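Local coordinates for cell surface protein (Putative S-layer protein) (Clostridioides difficile R20291, PDB 5NJL) that is a putative S-layer protein of the cell wall with an extended three-domain fold and cell-adhesion activity in vitro, at residues 183-187 / 188-192; 7-11 / 12-16. All coordinates share one frame; numbering follows the deposited sequence.

Contact 1: 183-187 / 188-192; sequences EGFRV and NKIVK. With SO4 (sulfate ion), chain I.
Phe-185 and Ile-190 make the apolar part of this turn. CD1 of Ile-190 comes up at the ring edge, close to the ring plane, 3.9 Å from CZ of Phe-185. The same Ile-190 CD1 also lies 4.2 Å from CB of Val-187. Leu-143 of strand 138-145 packs on both Val-187 and Ile-190, while Phe-185 rests on Val-125 of helix 122-125 and on Leu-178; Phe-185, Val-187 and Ile-190 are all buried.

The backbone bonds are two successive i to i+3 links: Lys-189 N to Arg-186 O at 3.1 Å, and Ile-190 N to Val-187 O at 3.0 Å. They wind residues 187-189 into a short 3-10 turn within the long loop between strands 152-158 and 199-200. Two N-H groups of this turn go to side chains, Val-187 N to Asp-145 OD1 and Asn-188 N to Thr-151 OG1. Just beyond, Val-191 and Lys-192 both pair through backbone bonds with Val-171, making a classic beta bulge.

Among the polar side chains, Arg-186 folds back on itself at chi2 and chi3 (-75° and 83°), which lets NE donate a hydrogen bond to Phe-185 O at 2.8 Å, the oxygen lying close to the guanidinium plane. Its NH1 reaches the carbonyls of Thr-147 and Thr-149. Asn-188 OD1 rests 3.4 Å from CB of Arg-186, and Lys-189 NZ donates to O4 of a sulfate at 3.1 Å, an ion also bound by Ser-173.

Contact 2: 7-11 / 12-16; sequences ETITK and KEATE. With SO4 (sulfate ion), chain H; SO4 (sulfate ion), chain J.
Glu-13 lies back over Thr-10, and its side chain can be followed atom by atom. CB lies 3.4 Å from Thr-10 OG1, and CG passes closer still, 3.2 Å from the same oxygen. With CG anti to its own carbonyl carbon (chi1 -72°) and the chain extended beyond it, the carboxylate is carried back to the strand. There OE1 takes the N-H of Thr-10 at 3.0 Å, nearly straight at 168°; the N-H comes from the anti side of the oxygen, 28° out of the carboxylate plane. OE1 also brushes CB of Ile-9 at 3.6 Å.

The return bond runs from Glu-13 N to Thr-10 OG1, 3.0 Å, and the reciprocal pair is a capping box where strand 5-10 turns into helix 14-25. It gives Thr-10 N and Glu-13 N side-chain acceptors. Ala-14 N adds weak bonds to the carbonyls of Thr-10 and Lys-11. Beside the box, Ile-9 CD1 sits 4.1 Å from Ala-14 CB, in the positions of a hydrophobic staple. Both lysines at the bend are extended and each NZ bonds a different sulfate, Lys-12 NZ meeting O4 of its ion at 2.8 Å, but Lys-11 NZ is also held by the chain.

Strand 5-10 is an edge strand, parallel to strand 204-212, whose Ile-209 and Ile-211 receive Ile-9 and Ala-14. Thr-10 touches Leu-216 of strand 215-219, and Lys-11 NZ holds the carbonyls of Asn-65, the last residue of helix 57-65, and of Leu-67 just after it.

How the contacts relate
Both contacts are local turns, but they lie on opposite sides of the chain's centre, with their own centres about 59 Å apart, and share no strand or helix. Contact 1 is partly buried: aromatic and aliphatic side chains fill its inner side, and the hydrogen bonds between its halves are backbone to backbone. Contact 2 is a surface bend in which side chains do much of the bonding, a threonine and a glutamate each pairing with the other's main chain. The first shapes part of a long loop, whereas the second joins an edge strand to a helix. Lysines bind sulfate ions at both, and the ions probably come from the crystallisation liquor.

Contact 1: 183-187 / 188-192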
ATOM      1  N   GLU A 183     -29.118  35.240  -3.966  1.00 50.75           N
ATOM      2  CA  GLU A 183     -29.082  36.714  -3.997  1.00 52.21           C
ATOM      3  C   GLU A 183     -28.708  37.153  -2.587  1.00 43.37           C
ATOM      4  O   GLU A 183     -29.160  36.587  -1.604  1.00 46.45           O
ATOM      5  CB  GLU A 183     -30.389  37.355  -4.517  1.00 57.87           C
ATOM      6  CG  GLU A 183     -30.373  37.597  -6.028  1.00 61.98           C
ATOM      7  CD  GLU A 183     -31.735  37.928  -6.634  1.00 66.82           C
ATOM      8  OE1 GLU A 183     -32.763  37.854  -5.925  1.00 70.26           O
ATOM      9  OE2 GLU A 183     -31.779  38.259  -7.842  1.00 73.92           O
ATOM     10  N   GLY A 184     -27.778  38.084  -2.496  1.00 39.84           N
ATOM     11  CA  GLY A 184     -27.231  38.460  -1.200  1.00 35.78           C
ATOM     12  C   GLY A 184     -25.946  37.729  -0.803  1.00 34.05           C
ATOM     13  O   GLY A 184     -25.289  38.145   0.133  1.00 32.97           O
ATOM     14  N   PHE A 185     -25.588  36.642  -1.490  1.00 33.75           N
ATOM     15  CA  PHE A 185     -24.303  35.955  -1.230  1.00 30.99           C
ATOM     16  C   PHE A 185     -23.129  36.939  -1.331  1.00 28.98           C
ATOM     17  O   PHE A 185     -23.075  37.723  -2.261  1.00 29.76           O
ATOM     18  CB  PHE A 185     -24.095  34.839  -2.239  1.00 31.65           C
ATOM     19  CG  PHE A 185     -22.759  34.145  -2.108  1.00 31.22           C
ATOM     20  CD1 PHE A 185     -22.580  33.150  -1.159  1.00 31.20           C
ATOM     21  CD2 PHE A 185     -21.691  34.506  -2.906  1.00 30.71           C
ATOM     22  CE1 PHE A 185     -21.357  32.510  -1.022  1.00 31.28           C
ATOM     23  CE2 PHE A 185     -20.459  33.875  -2.775  1.00 30.44           C
ATOM     24  CZ  PHE A 185     -20.295  32.869  -1.835  1.00 31.43           C
ATOM     25  N   ARG A 186     -22.218  36.903  -0.366  1.00 26.88           N
ATOM     26  CA  ARG A 186     -20.992  37.705  -0.403  1.00 27.67           C
ATOM     27  C   ARG A 186     -19.825  36.758  -0.103  1.00 27.73           C
ATOM     28  O   ARG A 186     -19.956  35.854   0.748  1.00 27.44           O
ATOM     29  CB  ARG A 186     -21.013  38.826   0.636  1.00 27.45           C
ATOM     30  CG  ARG A 186     -22.103  39.888   0.454  1.00 28.65           C
ATOM     31  CD  ARG A 186     -21.791  40.839  -0.691  1.00 28.19           C
ATOM     32  NE  ARG A 186     -22.176  40.332  -2.002  1.00 27.67           N
ATOM     33  CZ  ARG A 186     -21.934  40.939  -3.172  1.00 28.64           C
ATOM     34  NH1 ARG A 186     -21.318  42.110  -3.223  1.00 28.17           N
ATOM     35  NH2 ARG A 186     -22.331  40.370  -4.309  1.00 29.47           N
ATOM     36  N   VAL A 187     -18.698  36.946  -0.785  1.00 25.65           N
ATOM     37  CA  VAL A 187     -17.571  36.000  -0.605  1.00 24.59           C
ATOM     38  C   VAL A 187     -16.999  36.010   0.811  1.00 25.20           C
ATOM     39  O   VAL A 187     -16.415  35.002   1.247  1.00 24.56           O
ATOM     40  CB  VAL A 187     -16.444  36.177  -1.640  1.00 24.04           C
ATOM     41  CG1 VAL A 187     -16.965  35.851  -3.036  1.00 25.01           C
ATOM     42  CG2 VAL A 187     -15.808  37.545  -1.579  1.00 23.47           C
ATOM     43  N   ASN A 188     -17.121  37.123   1.538  1.00 25.73           N
ATOM     44  CA  ASN A 188     -16.609  37.156   2.917  1.00 26.32           C
ATOM     45  C   ASN A 188     -17.376  36.258   3.889  1.00 25.21           C
ATOM     46  O   ASN A 188     -16.928  36.095   4.986  1.00 26.77           O
ATOM     47  CB  ASN A 188     -16.465  38.570   3.496  1.00 26.89           C
ATOM     48  CG  ASN A 188     -17.794  39.255   3.772  1.00 28.43           C
ATOM     49  OD1 ASN A 188     -18.854  38.886   3.264  1.00 29.13           O
ATOM     50  ND2 ASN A 188     -17.717  40.298   4.571  1.00 32.63           N
ATOM     51  N   LYS A 189     -18.485  35.683   3.477  1.00 25.16           N
ATOM     52  CA  LYS A 189     -19.171  34.652   4.271  1.00 30.08           C
ATOM     53  C   LYS A 189     -18.610  33.208   4.075  1.00 29.79           C
ATOM     54  O   LYS A 189     -19.013  32.288   4.791  1.00 28.28           O
ATOM     55  CB  LYS A 189     -20.661  34.683   3.968  1.00 32.43           C
ATOM     56  CG  LYS A 189     -21.325  36.024   4.283  1.00 37.71           C
ATOM     57  CD  LYS A 189     -21.088  36.473   5.728  1.00 42.90           C
ATOM     58  CE  LYS A 189     -21.999  37.626   6.126  1.00 48.96           C
ATOM     59  NZ  LYS A 189     -21.560  38.225   7.413  1.00 51.44           N
ATOM     60  N   ILE A 190     -17.676  33.033   3.138  1.00 27.92           N
ATOM     61  CA  ILE A 190     -17.037  31.729   2.899  1.00 27.41           C
ATOM     62  C   ILE A 190     -16.091  31.468   4.048  1.00 27.67           C
ATOM     63  O   ILE A 190     -15.280  32.321   4.403  1.00 27.53           O
ATOM     64  CB  ILE A 190     -16.263  31.684   1.571  1.00 27.54           C
ATOM     65  CG1 ILE A 190     -17.231  31.814   0.410  1.00 26.14           C
ATOM     66  CG2 ILE A 190     -15.424  30.390   1.452  1.00 28.83           C
ATOM     67  CD1 ILE A 190     -16.555  32.053  -0.927  1.00 26.46           C
ATOM     68  N   VAL A 191     -16.232  30.293   4.649  1.00 28.16           N
ATOM     69  CA  VAL A 191     -15.330  29.797   5.668  1.00 28.80           C
ATOM     70  C   VAL A 191     -14.409  28.758   5.051  1.00 27.70           C
ATOM     71  O   VAL A 191     -13.223  28.729   5.364  1.00 28.35           O
ATOM     72  CB  VAL A 191     -16.104  29.216   6.869  1.00 30.19           C
ATOM     73  CG1 VAL A 191     -15.175  28.440   7.812  1.00 31.52           C
ATOM     74  CG2 VAL A 191     -16.794  30.347   7.626  1.00 31.65           C
ATOM     75  N   LYS A 192     -14.937  27.911   4.188  1.00 25.78           N
ATOM     76  CA  LYS A 192     -14.092  27.004   3.439  1.00 28.91           C
ATOM     77  C   LYS A 192     -14.677  26.725   2.090  1.00 27.25           C
ATOM     78  O   LYS A 192     -15.891  26.841   1.882  1.00 29.49           O
ATOM     79  CB  LYS A 192     -13.816  25.717   4.235  1.00 33.44           C
ATOM     80  CG  LYS A 192     -15.019  24.952   4.704  1.00 35.02           C
ATOM     81  CD  LYS A 192     -14.630  23.851   5.709  1.00 36.43           C
ATOM     82  CE  LYS A 192     -15.886  23.160   6.207  1.00 35.93           C
ATOM     83  NZ  LYS A 192     -15.673  22.016   7.120  1.00 37.63           N
TER
HETATM   84  S   SO4 I 408     -21.261  35.455  10.248  1.00113.34           S
HETATM   85  O1  SO4 I 408     -22.400  35.266   9.314  1.00112.34           O
HETATM   86  O2  SO4 I 408     -20.390  34.260  10.269  1.00112.38           O
HETATM   87  O3  SO4 I 408     -21.796  35.705  11.609  1.00108.77           O
HETATM   88  O4  SO4 I 408     -20.444  36.608   9.798  1.00116.06           O

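Contact 2: 7-11 / 12-16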
ATOM      1  N   GLU A   7       7.764 -11.389   4.125  1.00 48.67           N
ATOM      2  CA  GLU A   7       8.168 -12.163   5.281  1.00 48.62           C
ATOM      3  C   GLU A   7       7.935 -13.644   5.003  1.00 45.76           C
ATOM      4  O   GLU A   7       7.031 -14.012   4.253  1.00 39.69           O
ATOM      5  CB  GLU A   7       7.369 -11.720   6.499  1.00 56.18           C
ATOM      6  CG  GLU A   7       7.937 -12.201   7.821  1.00 65.39           C
ATOM      7  CD  GLU A   7       7.243 -11.588   9.034  1.00 74.12           C
ATOM      8  OE1 GLU A   7       7.036 -12.318  10.033  1.00 75.73           O
ATOM      9  OE2 GLU A   7       6.906 -10.378   8.999  1.00 81.34           O
ATOM     10  N   THR A   8       8.763 -14.479   5.611  1.00 40.76           N
ATOM     11  CA  THR A   8       8.615 -15.912   5.530  1.00 41.51           C
ATOM     12  C   THR A   8       8.419 -16.411   6.939  1.00 41.90           C
ATOM     13  O   THR A   8       9.162 -16.033   7.851  1.00 45.05           O
ATOM     14  CB  THR A   8       9.838 -16.552   4.864  1.00 41.58           C
ATOM     15  OG1 THR A   8       9.839 -16.191   3.486  1.00 39.26           O
ATOM     16  CG2 THR A   8       9.794 -18.100   4.985  1.00 41.51           C
ATOM     17  N   ILE A   9       7.393 -17.240   7.122  1.00 40.95           N
ATOM     18  CA  ILE A   9       7.099 -17.853   8.407  1.00 36.49           C
ATOM     19  C   ILE A   9       6.922 -19.359   8.237  1.00 34.98           C
ATOM     20  O   ILE A   9       6.765 -19.860   7.121  1.00 34.76           O
ATOM     21  CB  ILE A   9       5.839 -17.237   9.062  1.00 36.71           C
ATOM     22  CG1 ILE A   9       4.588 -17.430   8.191  1.00 35.87           C
ATOM     23  CG2 ILE A   9       6.065 -15.752   9.350  1.00 39.40           C
ATOM     24  CD1 ILE A   9       3.297 -17.163   8.946  1.00 35.94           C
ATOM     25  N   THR A  10       6.963 -20.069   9.353  1.00 34.37           N
ATOM     26  CA  THR A  10       6.705 -21.503   9.347  1.00 35.45           C
ATOM     27  C   THR A  10       5.198 -21.777   9.432  1.00 35.59           C
ATOM     28  O   THR A  10       4.404 -20.903   9.819  1.00 33.19           O
ATOM     29  CB  THR A  10       7.379 -22.192  10.529  1.00 33.91           C
ATOM     30  OG1 THR A  10       6.792 -21.736  11.756  1.00 33.29           O
ATOM     31  CG2 THR A  10       8.902 -21.895  10.535  1.00 36.94           C
ATOM     32  N   LYS A  11       4.823 -23.002   9.102  1.00 35.33           N
ATOM     33  CA  LYS A  11       3.454 -23.442   9.290  1.00 36.00           C
ATOM     34  C   LYS A  11       3.009 -23.300  10.746  1.00 38.45           C
ATOM     35  O   LYS A  11       1.884 -22.873  10.999  1.00 36.35           O
ATOM     36  CB  LYS A  11       3.291 -24.883   8.785  1.00 37.92           C
ATOM     37  CG  LYS A  11       1.933 -25.509   9.063  1.00 34.63           C
ATOM     38  CD  LYS A  11       1.801 -26.814   8.300  1.00 35.16           C
ATOM     39  CE  LYS A  11       0.541 -27.541   8.727  1.00 34.96           C
ATOM     40  NZ  LYS A  11       0.262 -28.647   7.799  1.00 37.52           N
ATOM     41  N   LYS A  12       3.874 -23.628  11.703  1.00 38.03           N
ATOM     42  CA  LYS A  12       3.554 -23.441  13.135  1.00 41.68           C
ATOM     43  C   LYS A  12       3.283 -21.967  13.474  1.00 39.61           C
ATOM     44  O   LYS A  12       2.378 -21.662  14.254  1.00 41.41           O
ATOM     45  CB  LYS A  12       4.712 -23.872  14.044  1.00 48.26           C
ATOM     46  CG  LYS A  12       5.138 -25.331  14.042  1.00 54.68           C
ATOM     47  CD  LYS A  12       6.413 -25.440  14.887  1.00 58.29           C
ATOM     48  CE  LYS A  12       7.088 -26.796  14.780  1.00 62.76           C
ATOM     49  NZ  LYS A  12       8.334 -26.839  15.608  1.00 63.11           N
ATOM     50  N   GLU A  13       4.094 -21.070  12.914  1.00 36.73           N
ATOM     51  CA  GLU A  13       3.932 -19.626  13.149  1.00 39.33           C
ATOM     52  C   GLU A  13       2.677 -19.036  12.450  1.00 36.46           C
ATOM     53  O   GLU A  13       2.215 -17.951  12.814  1.00 35.03           O
ATOM     54  CB  GLU A  13       5.178 -18.871  12.678  1.00 42.32           C
ATOM     55  CG  GLU A  13       6.381 -19.085  13.579  1.00 45.39           C
ATOM     56  CD  GLU A  13       7.697 -18.581  12.985  1.00 47.30           C
ATOM     57  OE1 GLU A  13       7.840 -18.439  11.748  1.00 40.32           O
ATOM     58  OE2 GLU A  13       8.611 -18.333  13.788  1.00 52.93           O
ATOM     59  N   ALA A  14       2.151 -19.743  11.453  1.00 33.54           N
ATOM     60  CA  ALA A  14       0.931 -19.308  10.744  1.00 34.32           C
ATOM     61  C   ALA A  14      -0.310 -19.221  11.649  1.00 34.78           C
ATOM     62  O   ALA A  14      -1.281 -18.565  11.283  1.00 33.63           O
ATOM     63  CB  ALA A  14       0.668 -20.195   9.536  1.00 33.91           C
ATOM     64  N   THR A  15      -0.293 -19.826  12.838  1.00 33.99           N
ATOM     65  CA  THR A  15      -1.402 -19.618  13.798  1.00 35.01           C
ATOM     66  C   THR A  15      -1.586 -18.121  14.123  1.00 37.59           C
ATOM     67  O   THR A  15      -2.726 -17.622  14.210  1.00 33.11           O
ATOM     68  CB  THR A  15      -1.172 -20.357  15.129  1.00 38.60           C
ATOM     69  OG1 THR A  15       0.080 -19.930  15.697  1.00 37.34           O
ATOM     70  CG2 THR A  15      -1.178 -21.871  14.913  1.00 39.11           C
ATOM     71  N   GLU A  16      -0.465 -17.410  14.290  1.00 36.12           N
ATOM     72  CA  GLU A  16      -0.495 -15.955  14.483  1.00 39.28           C
ATOM     73  C   GLU A  16      -0.985 -15.221  13.228  1.00 35.70           C
ATOM     74  O   GLU A  16      -1.711 -14.239  13.348  1.00 35.02           O
ATOM     75  CB  GLU A  16       0.876 -15.398  14.913  1.00 45.38           C
ATOM     76  CG  GLU A  16       1.291 -15.768  16.343  1.00 53.46           C
ATOM     77  CD  GLU A  16       2.174 -14.704  17.011  1.00 63.89           C
ATOM     78  OE1 GLU A  16       2.008 -14.480  18.236  1.00 72.31           O
ATOM     79  OE2 GLU A  16       3.025 -14.082  16.323  1.00 64.30           O
TER
HETATM   80  S   SO4 H 407       2.042 -30.976  10.146  1.00 84.04           S
HETATM   81  O1  SO4 H 407       0.568 -30.989   9.964  1.00 86.08           O
HETATM   82  O2  SO4 H 407       2.429 -32.227  10.847  1.00 85.24           O
HETATM   83  O3  SO4 H 407       2.391 -29.819  11.009  1.00 79.97           O
HETATM   84  O4  SO4 H 407       2.741 -30.916   8.835  1.00 67.26           O
HETATM   85  S   SO4 J 409      11.292 -25.439  17.093  1.00 89.64           S
HETATM   86  O1  SO4 J 409      12.018 -25.899  15.882  1.00 93.67           O
HETATM   87  O2  SO4 J 409      11.082 -26.569  18.028  1.00 87.22           O
HETATM   88  O3  SO4 J 409      12.101 -24.396  17.761  1.00 89.04           O
HETATM   89  O4  SO4 J 409       9.969 -24.893  16.700  1.00 93.66           O